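PDB 3BQG: peptide methionine sulfoxide reductase msrA/msrB from Neisseria meningitidis, which catalyses, through its MsrA domain, the reduction of the S epimer of methionine sulfoxide to methionine, passing through a sulfenic acid intermediate. Local coordinates for residues S31-G36 against E140-Y145; N40-Y43 against Y48-T51; T51-T56 against N134-E139. The protein carries 1 engineered substitution. One frame throughout, in Å; residues are numbered along the deposited sequence.

Interaction 1 (S31-G36 against E140-Y145)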
loop_
_atom_site.group_PDB
_atom_site.type_symbol
_atom_site.label_atom_id
_atom_site.label_comp_id
_atom_site.label_asym_id
_atom_site.label_seq_id
_atom_site.Cartn_x
_atom_site.Cartn_y
_atom_site.Cartn_z
ATOM N N SER A 31 6.374 -4.138 -5.185
ATOM C CA SER A 31 6.846 -3.446 -3.992
ATOM C C SER A 31 7.929 -2.445 -4.375
ATOM O O SER A 31 8.751 -2.705 -5.259
ATOM C CB SER A 31 7.397 -4.445 -2.966
ATOM O OG SER A 31 6.353 -5.197 -2.373
ATOM N N GLY A 32 7.927 -1.299 -3.704
ATOM C CA GLY A 32 8.909 -0.269 -3.999
ATOM C C GLY A 32 8.983 0.813 -2.937
ATOM O O GLY A 32 8.389 0.689 -1.867
ATOM N N TYR A 33 9.699 1.886 -3.255
ATOM C CA TYR A 33 9.911 3.010 -2.344
ATOM C C TYR A 33 9.302 4.259 -2.969
ATOM O O TYR A 33 9.683 4.653 -4.074
ATOM C CB TYR A 33 11.412 3.191 -2.146
ATOM C CG TYR A 33 12.119 1.874 -1.902
ATOM C CD1 TYR A 33 11.914 1.168 -0.719
ATOM C CD2 TYR A 33 12.964 1.314 -2.870
ATOM C CE1 TYR A 33 12.527 -0.057 -0.496
ATOM C CE2 TYR A 33 13.583 0.081 -2.657
ATOM C CZ TYR A 33 13.358 -0.595 -1.466
ATOM O OH TYR A 33 13.969 -1.803 -1.222
ATOM N N ALA A 34 8.375 4.894 -2.256
ATOM C CA ALA A 34 7.690 6.063 -2.795
ATOM C C ALA A 34 7.792 7.343 -1.989
ATOM O O ALA A 34 7.969 7.322 -0.770
ATOM C CB ALA A 34 6.219 5.727 -3.005
ATOM N N ASN A 35 7.644 8.459 -2.699
ATOM C CA ASN A 35 7.666 9.794 -2.113
ATOM C C ASN A 35 8.801 10.041 -1.130
ATOM O O ASN A 35 8.578 10.462 0.006
ATOM C CB ASN A 35 6.313 10.085 -1.449
ATOM C CG ASN A 35 5.197 10.313 -2.463
ATOM O OD1 ASN A 35 5.345 10.009 -3.650
ATOM N ND2 ASN A 35 4.070 10.839 -1.995
ATOM N N GLY A 36 10.020 9.768 -1.579
ATOM C CA GLY A 36 11.183 10.002 -0.754
ATOM C C GLY A 36 11.853 11.266 -1.260
ATOM O O GLY A 36 11.320 11.950 -2.140
ATOM N N GLU A 140 14.887 -7.292 -6.524
ATOM C CA GLU A 140 14.221 -8.538 -6.882
ATOM C C GLU A 140 13.940 -9.473 -5.708
ATOM O O GLU A 140 12.882 -10.102 -5.657
ATOM C CB GLU A 140 15.035 -9.260 -7.968
ATOM C CG GLU A 140 14.635 -10.709 -8.238
ATOM C CD GLU A 140 15.388 -11.698 -7.356
ATOM O OE1 GLU A 140 16.639 -11.615 -7.306
ATOM O OE2 GLU A 140 14.732 -12.558 -6.721
ATOM N N TYR A 141 14.857 -9.569 -4.756
ATOM C CA TYR A 141 14.614 -10.459 -3.631
ATOM C C TYR A 141 13.408 -10.032 -2.800
ATOM O O TYR A 141 12.874 -10.825 -2.028
ATOM C CB TYR A 141 15.858 -10.589 -2.738
ATOM C CG TYR A 141 16.292 -9.340 -2.006
ATOM C CD1 TYR A 141 17.116 -8.395 -2.618
ATOM C CD2 TYR A 141 15.925 -9.131 -0.674
ATOM C CE1 TYR A 141 17.575 -7.272 -1.918
ATOM C CE2 TYR A 141 16.375 -8.013 0.032
ATOM C CZ TYR A 141 17.201 -7.093 -0.593
ATOM O OH TYR A 141 17.668 -6.007 0.111
ATOM N N HIS A 142 12.971 -8.785 -2.967
ATOM C CA HIS A 142 11.808 -8.282 -2.239
ATOM C C HIS A 142 10.485 -8.584 -2.947
ATOM O O HIS A 142 9.446 -8.706 -2.298
ATOM C CB HIS A 142 11.922 -6.771 -2.021
ATOM C CG HIS A 142 12.830 -6.387 -0.895
ATOM N ND1 HIS A 142 12.629 -6.814 0.400
ATOM C CD2 HIS A 142 13.930 -5.600 -0.866
ATOM C CE1 HIS A 142 13.568 -6.307 1.178
ATOM N NE2 HIS A 142 14.370 -5.565 0.435
ATOM N N GLN A 143 10.513 -8.693 -4.275
ATOM C CA GLN A 143 9.294 -8.979 -5.036
ATOM C C GLN A 143 8.831 -10.414 -4.765
ATOM O O GLN A 143 9.646 -11.339 -4.767
ATOM C CB GLN A 143 9.545 -8.806 -6.537
ATOM C CG GLN A 143 10.141 -7.463 -6.945
ATOM C CD GLN A 143 9.284 -6.282 -6.519
ATOM O OE1 GLN A 143 8.072 -6.410 -6.359
ATOM N NE2 GLN A 143 9.911 -5.122 -6.349
ATOM N N ASP A 144 7.528 -10.596 -4.545
ATOM C CA ASP A 144 6.967 -11.919 -4.255
ATOM C C ASP A 144 7.707 -12.549 -3.084
ATOM O O ASP A 144 7.889 -13.765 -3.035
ATOM C CB ASP A 144 7.093 -12.849 -5.466
ATOM C CG ASP A 144 6.396 -12.310 -6.694
ATOM O OD1 ASP A 144 5.229 -11.882 -6.580
ATOM O OD2 ASP A 144 7.014 -12.326 -7.778
ATOM N N TYR A 145 8.126 -11.716 -2.139
ATOM C CA TYR A 145 8.878 -12.178 -0.981
ATOM C C TYR A 145 8.278 -13.354 -0.225
ATOM O O TYR A 145 8.961 -14.350 0.006
ATOM C CB TYR A 145 9.092 -11.027 0.002
ATOM C CG TYR A 145 10.013 -11.382 1.143
ATOM C CD1 TYR A 145 11.396 -11.322 0.988
ATOM C CD2 TYR A 145 9.505 -11.797 2.372
ATOM C CE1 TYR A 145 12.252 -11.662 2.028
ATOM C CE2 TYR A 145 10.350 -12.142 3.419
ATOM C CZ TYR A 145 11.723 -12.071 3.242
ATOM O OH TYR A 145 12.570 -12.401 4.276
HETATM O O HOH W 1 7.162 -7.726 -1.410
#
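Two bends in the side chain of Gln-143 turn its carboxamide onto the backbone of Ser-31: CG stands beside the backbone N, anti to the carbonyl carbon (chi1 -53°), and the chain folds again at chi2 (-58°). The amide thus meets both polar groups of one strand residue. Ser-31 N donates to Gln-143 OE1 at 3.1 Å, in the carbonyl plane and on a lone pair, while Gln-143 NE2 returns a straighter bond of 2.9 Å to Ser-31 O, with the acceptor close to the amide plane. This pair of bonds fixes the rotation of the carboxamide, and NE2 also donates to Ala-138 O. In the mixed sheet of the MsrA fold, strand 135-137 is the edge strand beside 26-34; where it gives way to loop, the glutamine supplies backbone-like pairing to Ser-31, whose O also receives the N-H of Ala-138. A water extends the junction, accepting from Ser-31 OG at 2.8 Å and donating to His-142 O at 2.6 Å. Further along, the side chains of Tyr-33 and His-142 cross at about a right angle, Tyr-33 OH lying 3.8 Å from His-142 CD2. That hydroxyl bonds to Glu-139, and His-142 ND1 pairs with Trp-14 NE1, two residues past Cys-12, the cysteine found here as S-hydroxycysteine.

Interaction 2 (N40-Y43 against Y48-T51)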
loop_
_atom_site.group_PDB
_atom_site.type_symbol
_atom_site.label_atom_id
_atom_site.label_comp_id
_atom_site.label_asym_id
_atom_site.label_seq_id
_atom_site.Cartn_x
_atom_site.Cartn_y
_atom_site.Cartn_z
ATOM N N ASN A 40 16.054 6.606 -7.109
ATOM C CA ASN A 40 16.648 5.274 -7.130
ATOM C C ASN A 40 17.261 4.790 -5.815
ATOM O O ASN A 40 18.403 4.338 -5.790
ATOM C CB ASN A 40 17.713 5.221 -8.226
ATOM C CG ASN A 40 17.161 5.583 -9.586
ATOM O OD1 ASN A 40 16.256 4.921 -10.097
ATOM N ND2 ASN A 40 17.699 6.643 -10.183
ATOM N N PRO A 41 16.514 4.865 -4.703
ATOM C CA PRO A 41 17.113 4.394 -3.452
ATOM C C PRO A 41 17.177 2.869 -3.371
ATOM O O PRO A 41 16.445 2.163 -4.073
ATOM C CB PRO A 41 16.181 4.976 -2.393
ATOM C CG PRO A 41 14.845 4.874 -3.070
ATOM C CD PRO A 41 15.154 5.389 -4.470
ATOM N N SER A 42 18.063 2.371 -2.513
ATOM C CA SER A 42 18.209 0.939 -2.290
ATOM C C SER A 42 17.487 0.654 -0.973
ATOM O O SER A 42 17.112 1.585 -0.251
ATOM C CB SER A 42 19.687 0.565 -2.145
ATOM O OG SER A 42 20.259 1.185 -0.999
ATOM N N TYR A 43 17.288 -0.620 -0.656
ATOM C CA TYR A 43 16.628 -0.972 0.591
ATOM C C TYR A 43 17.403 -0.346 1.753
ATOM O O TYR A 43 16.813 0.180 2.702
ATOM C CB TYR A 43 16.589 -2.493 0.768
ATOM C CG TYR A 43 15.882 -2.919 2.035
ATOM C CD1 TYR A 43 14.497 -2.775 2.170
ATOM C CD2 TYR A 43 16.601 -3.423 3.116
ATOM C CE1 TYR A 43 13.851 -3.121 3.351
ATOM C CE2 TYR A 43 15.967 -3.770 4.299
ATOM C CZ TYR A 43 14.593 -3.616 4.413
ATOM O OH TYR A 43 13.979 -3.929 5.602
ATOM N N TYR A 48 18.252 2.715 6.341
ATOM C CA TYR A 48 19.340 3.231 7.154
ATOM C C TYR A 48 19.902 4.601 6.808
ATOM O O TYR A 48 20.602 5.197 7.627
ATOM C CB TYR A 48 20.475 2.198 7.168
ATOM C CG TYR A 48 20.002 0.815 7.561
ATOM C CD1 TYR A 48 19.460 0.577 8.825
ATOM C CD2 TYR A 48 20.053 -0.246 6.658
ATOM C CE1 TYR A 48 18.974 -0.685 9.179
ATOM C CE2 TYR A 48 19.568 -1.513 7.001
ATOM C CZ TYR A 48 19.030 -1.720 8.263
ATOM O OH TYR A 48 18.542 -2.958 8.613
ATOM N N ARG A 49 19.611 5.114 5.615
ATOM C CA ARG A 49 20.144 6.419 5.244
ATOM C C ARG A 49 19.112 7.535 5.139
ATOM O O ARG A 49 19.309 8.515 4.423
ATOM C CB ARG A 49 20.954 6.296 3.955
ATOM C CG ARG A 49 22.179 5.411 4.137
ATOM C CD ARG A 49 22.889 5.116 2.833
ATOM N NE ARG A 49 23.989 4.177 3.042
ATOM C CZ ARG A 49 24.169 3.068 2.331
ATOM N NH1 ARG A 49 25.198 2.265 2.586
ATOM N NH2 ARG A 49 23.317 2.757 1.363
ATOM N N HIS A 50 18.018 7.369 5.872
ATOM C CA HIS A 50 16.938 8.344 5.945
ATOM C C HIS A 50 16.570 9.095 4.664
ATOM O O HIS A 50 16.496 10.322 4.659
ATOM C CB HIS A 50 17.265 9.345 7.055
ATOM C CG HIS A 50 17.364 8.718 8.411
ATOM N ND1 HIS A 50 16.258 8.451 9.189
ATOM C CD2 HIS A 50 18.432 8.249 9.102
ATOM C CE1 HIS A 50 16.638 7.845 10.300
ATOM N NE2 HIS A 50 17.954 7.709 10.271
ATOM N N THR A 51 16.322 8.365 3.584
ATOM C CA THR A 51 15.944 9.004 2.335
ATOM C C THR A 51 14.487 9.497 2.393
ATOM O O THR A 51 14.068 10.309 1.566
ATOM C CB THR A 51 16.124 8.047 1.147
ATOM O OG1 THR A 51 15.398 6.841 1.395
ATOM C CG2 THR A 51 17.595 7.722 0.936
HETATM O O HOH W 2 22.936 0.872 -0.980
#
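A water-bridged contact, with a looser van der Waals approach beside it, joins the two loops that lead into and out of the short helix 43-48, between strands 26-34 and 54-62. Ser-42 and Arg-49 meet through the water. Ser-42 OG and Arg-49 NH2 are themselves 4.2 Å apart, the hydroxyl lying near the guanidinium plane at its edge, and the water spans this gap. It is 2.7 Å from Ser-42 OG and accepts from Arg-49 NH2 at 3.0 Å, sitting in the plane of the guanidinium. The arginine reaches it because its chain runs extended from CG to NE (chi2 172°, chi3 -175°), which carries the head group back past the helix toward its start. NH2 is also gripped by Asp-45 OD1 in a salt bridge, so the guanidinium is tied directly to Asp-45 in the first turn and through water to the N-cap residue Ser-42. Deeper in, Pro-41 turns its CB toward Thr-51, 4.3 Å from Thr-51 OG1, and both side chains rest on Val-46, which makes the helix part of the same packing. The rings of Tyr-43 and Tyr-48 approach only to 5.0 Å, between Tyr-43 CE2 and Tyr-48 CE2, yet each residue loses 35 Å² of surface to the opposite segment. Ser-42 occupies the N-cap: its OG, placed between the backbone N and the carbonyl carbon (chi1 63°), caps a backbone N of the first turn, while Asp-45 OD2 accepts from Ser-42 N. This reciprocal pattern is consistent with a capping box, here reinforced by an arginine from just beyond the other end of the helix.

Interaction 3 (T51-T56 against N134-E139)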
loop_
_atom_site.group_PDB
_atom_site.type_symbol
_atom_site.label_atom_id
_atom_site.label_comp_id
_atom_site.label_asym_id
_atom_site.label_seq_id
_atom_site.Cartn_x
_atom_site.Cartn_y
_atom_site.Cartn_z
ATOM N N THR A 51 16.322 8.365 3.584
ATOM C CA THR A 51 15.944 9.004 2.335
ATOM C C THR A 51 14.487 9.497 2.393
ATOM O O THR A 51 14.068 10.309 1.566
ATOM C CB THR A 51 16.124 8.047 1.147
ATOM O OG1 THR A 51 15.398 6.841 1.395
ATOM C CG2 THR A 51 17.595 7.722 0.936
ATOM N N GLY A 52 13.725 8.991 3.363
ATOM C CA GLY A 52 12.341 9.412 3.546
ATOM C C GLY A 52 11.239 8.700 2.780
ATOM O O GLY A 52 10.065 9.056 2.911
ATOM N N HIS A 53 11.600 7.700 1.983
ATOM C CA HIS A 53 10.630 6.945 1.187
ATOM C C HIS A 53 9.743 6.063 2.050
ATOM O O HIS A 53 10.145 5.615 3.120
ATOM C CB HIS A 53 11.354 6.036 0.183
ATOM C CG HIS A 53 12.209 6.771 -0.795
ATOM N ND1 HIS A 53 11.788 7.070 -2.074
ATOM C CD2 HIS A 53 13.458 7.278 -0.681
ATOM C CE1 HIS A 53 12.744 7.726 -2.706
ATOM N NE2 HIS A 53 13.769 7.864 -1.882
ATOM N N ALA A 54 8.542 5.794 1.559
ATOM C CA ALA A 54 7.607 4.926 2.259
ATOM C C ALA A 54 7.593 3.586 1.523
ATOM O O ALA A 54 7.629 3.557 0.287
ATOM C CB ALA A 54 6.221 5.535 2.229
ATOM N N GLU A 55 7.566 2.477 2.259
ATOM C CA GLU A 55 7.492 1.186 1.593
ATOM C C GLU A 55 6.088 1.189 1.005
ATOM O O GLU A 55 5.094 1.355 1.716
ATOM C CB GLU A 55 7.728 0.045 2.584
ATOM C CG GLU A 55 9.227 -0.203 2.783
ATOM C CD GLU A 55 9.540 -1.368 3.694
ATOM O OE1 GLU A 55 8.773 -2.353 3.697
ATOM O OE2 GLU A 55 10.574 -1.305 4.396
ATOM N N THR A 56 6.025 1.035 -0.308
ATOM C CA THR A 56 4.769 1.115 -1.037
ATOM C C THR A 56 4.585 -0.035 -2.014
ATOM O O THR A 56 5.555 -0.632 -2.479
ATOM C CB THR A 56 4.733 2.460 -1.823
ATOM O OG1 THR A 56 4.925 3.550 -0.906
ATOM C CG2 THR A 56 3.418 2.636 -2.562
ATOM N N ASN A 134 7.332 10.181 -6.523
ATOM C CA ASN A 134 8.324 9.281 -7.077
ATOM C C ASN A 134 8.112 7.856 -6.575
ATOM O O ASN A 134 7.658 7.643 -5.445
ATOM C CB ASN A 134 9.741 9.776 -6.736
ATOM C CG ASN A 134 9.972 9.932 -5.246
ATOM O OD1 ASN A 134 10.284 8.969 -4.545
ATOM N ND2 ASN A 134 9.810 11.151 -4.749
ATOM N N PHE A 135 8.401 6.884 -7.438
ATOM C CA PHE A 135 8.287 5.480 -7.077
ATOM C C PHE A 135 9.414 4.719 -7.744
ATOM O O PHE A 135 9.659 4.886 -8.939
ATOM C CB PHE A 135 6.961 4.867 -7.529
ATOM C CG PHE A 135 6.812 3.417 -7.143
ATOM C CD1 PHE A 135 6.380 3.062 -5.870
ATOM C CD2 PHE A 135 7.153 2.407 -8.040
ATOM C CE1 PHE A 135 6.284 1.722 -5.492
ATOM C CE2 PHE A 135 7.064 1.061 -7.680
ATOM C CZ PHE A 135 6.630 0.715 -6.402
ATOM N N TYR A 136 10.088 3.880 -6.965
ATOM C CA TYR A 136 11.197 3.069 -7.459
ATOM C C TYR A 136 11.016 1.631 -6.973
ATOM O O TYR A 136 10.840 1.397 -5.775
ATOM C CB TYR A 136 12.514 3.645 -6.937
ATOM C CG TYR A 136 12.692 5.106 -7.289
ATOM C CD1 TYR A 136 13.109 5.494 -8.564
ATOM C CD2 TYR A 136 12.379 6.108 -6.367
ATOM C CE1 TYR A 136 13.205 6.840 -8.913
ATOM C CE2 TYR A 136 12.473 7.459 -6.707
ATOM C CZ TYR A 136 12.885 7.816 -7.980
ATOM O OH TYR A 136 12.974 9.149 -8.323
ATOM N N ASP A 137 11.050 0.679 -7.905
ATOM C CA ASP A 137 10.893 -0.747 -7.585
ATOM C C ASP A 137 11.929 -1.231 -6.574
ATOM O O ASP A 137 13.093 -0.838 -6.638
ATOM C CB ASP A 137 11.061 -1.609 -8.840
ATOM C CG ASP A 137 9.983 -1.377 -9.872
ATOM O OD1 ASP A 137 9.161 -0.455 -9.703
ATOM O OD2 ASP A 137 9.970 -2.130 -10.867
ATOM N N ALA A 138 11.507 -2.100 -5.659
ATOM C CA ALA A 138 12.417 -2.662 -4.670
ATOM C C ALA A 138 13.227 -3.745 -5.380
ATOM O O ALA A 138 12.854 -4.188 -6.469
ATOM C CB ALA A 138 11.636 -3.271 -3.521
ATOM N N GLU A 139 14.336 -4.155 -4.771
ATOM C CA GLU A 139 15.190 -5.193 -5.346
ATOM C C GLU A 139 14.399 -6.477 -5.596
ATOM O O GLU A 139 13.364 -6.718 -4.967
ATOM C CB GLU A 139 16.377 -5.471 -4.419
ATOM C CG GLU A 139 17.314 -4.280 -4.259
ATOM C CD GLU A 139 16.879 -3.315 -3.164
ATOM O OE1 GLU A 139 15.657 -3.179 -2.914
ATOM O OE2 GLU A 139 17.769 -2.679 -2.562
#
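His-53, Phe-135 and Thr-56 carry this contact, which reaches across strand 26-34, the strand lying between 54-62 and 135-137 in the sheet. Thr-56 and His-53 work on opposite faces: the former packs on Ala-34, the latter on Tyr-33. Phe-135 swings its ring over to Thr-56 by holding CG opposite its own N (chi1 -179°), and CE1 comes to 4.1 Å from Thr-56 CB. The ring edge also points at Thr-56 O, which lies in its plane, 3.9 Å from Phe-135 CE1; this oxygen already accepts from Gly-32 N. The threonine hydroxyl turns back on its own strand, with OG1 donating to Ala-54 O at 3.0 Å. On the other face, His-53 presents CE1 to Asn-134 OD1 at 3.3 Å, ring and amide planes standing 75° apart. The same CE1 lies 4.0 Å from Tyr-136 CE2. Asn-134 OD1 takes a hydrogen bond from Gly-36 N, and His-53 NE2 is paired with Thr-38 OG1. The strong polar partners of these groups therefore belong largely to neighbouring strands and loops, so that van der Waals packing, perhaps with weakly polarised C-H groups facing oxygen, makes up much of what joins the two segments.

Overall arrangement
From the N terminus, strand 26-34 supplies the first half of interaction 1, whose partner arrives only 104 residues later. Within that long loop, interaction 2 closes a very short one around helix 43-48. Thr-51 then ends interaction 2 and begins interaction 3, whose loop runs on to strand 135-137; interactions 2 and 3 thus follow one another, and both nest inside interaction 1. Interactions 1 and 3 share the sheet, their centres about 6 Å apart. Glu-139 ties all three together: it belongs to a segment of interaction 3, reaches into interaction 1, and accepts at OE2 from Tyr-43 N of interaction 2, at the start of the helix.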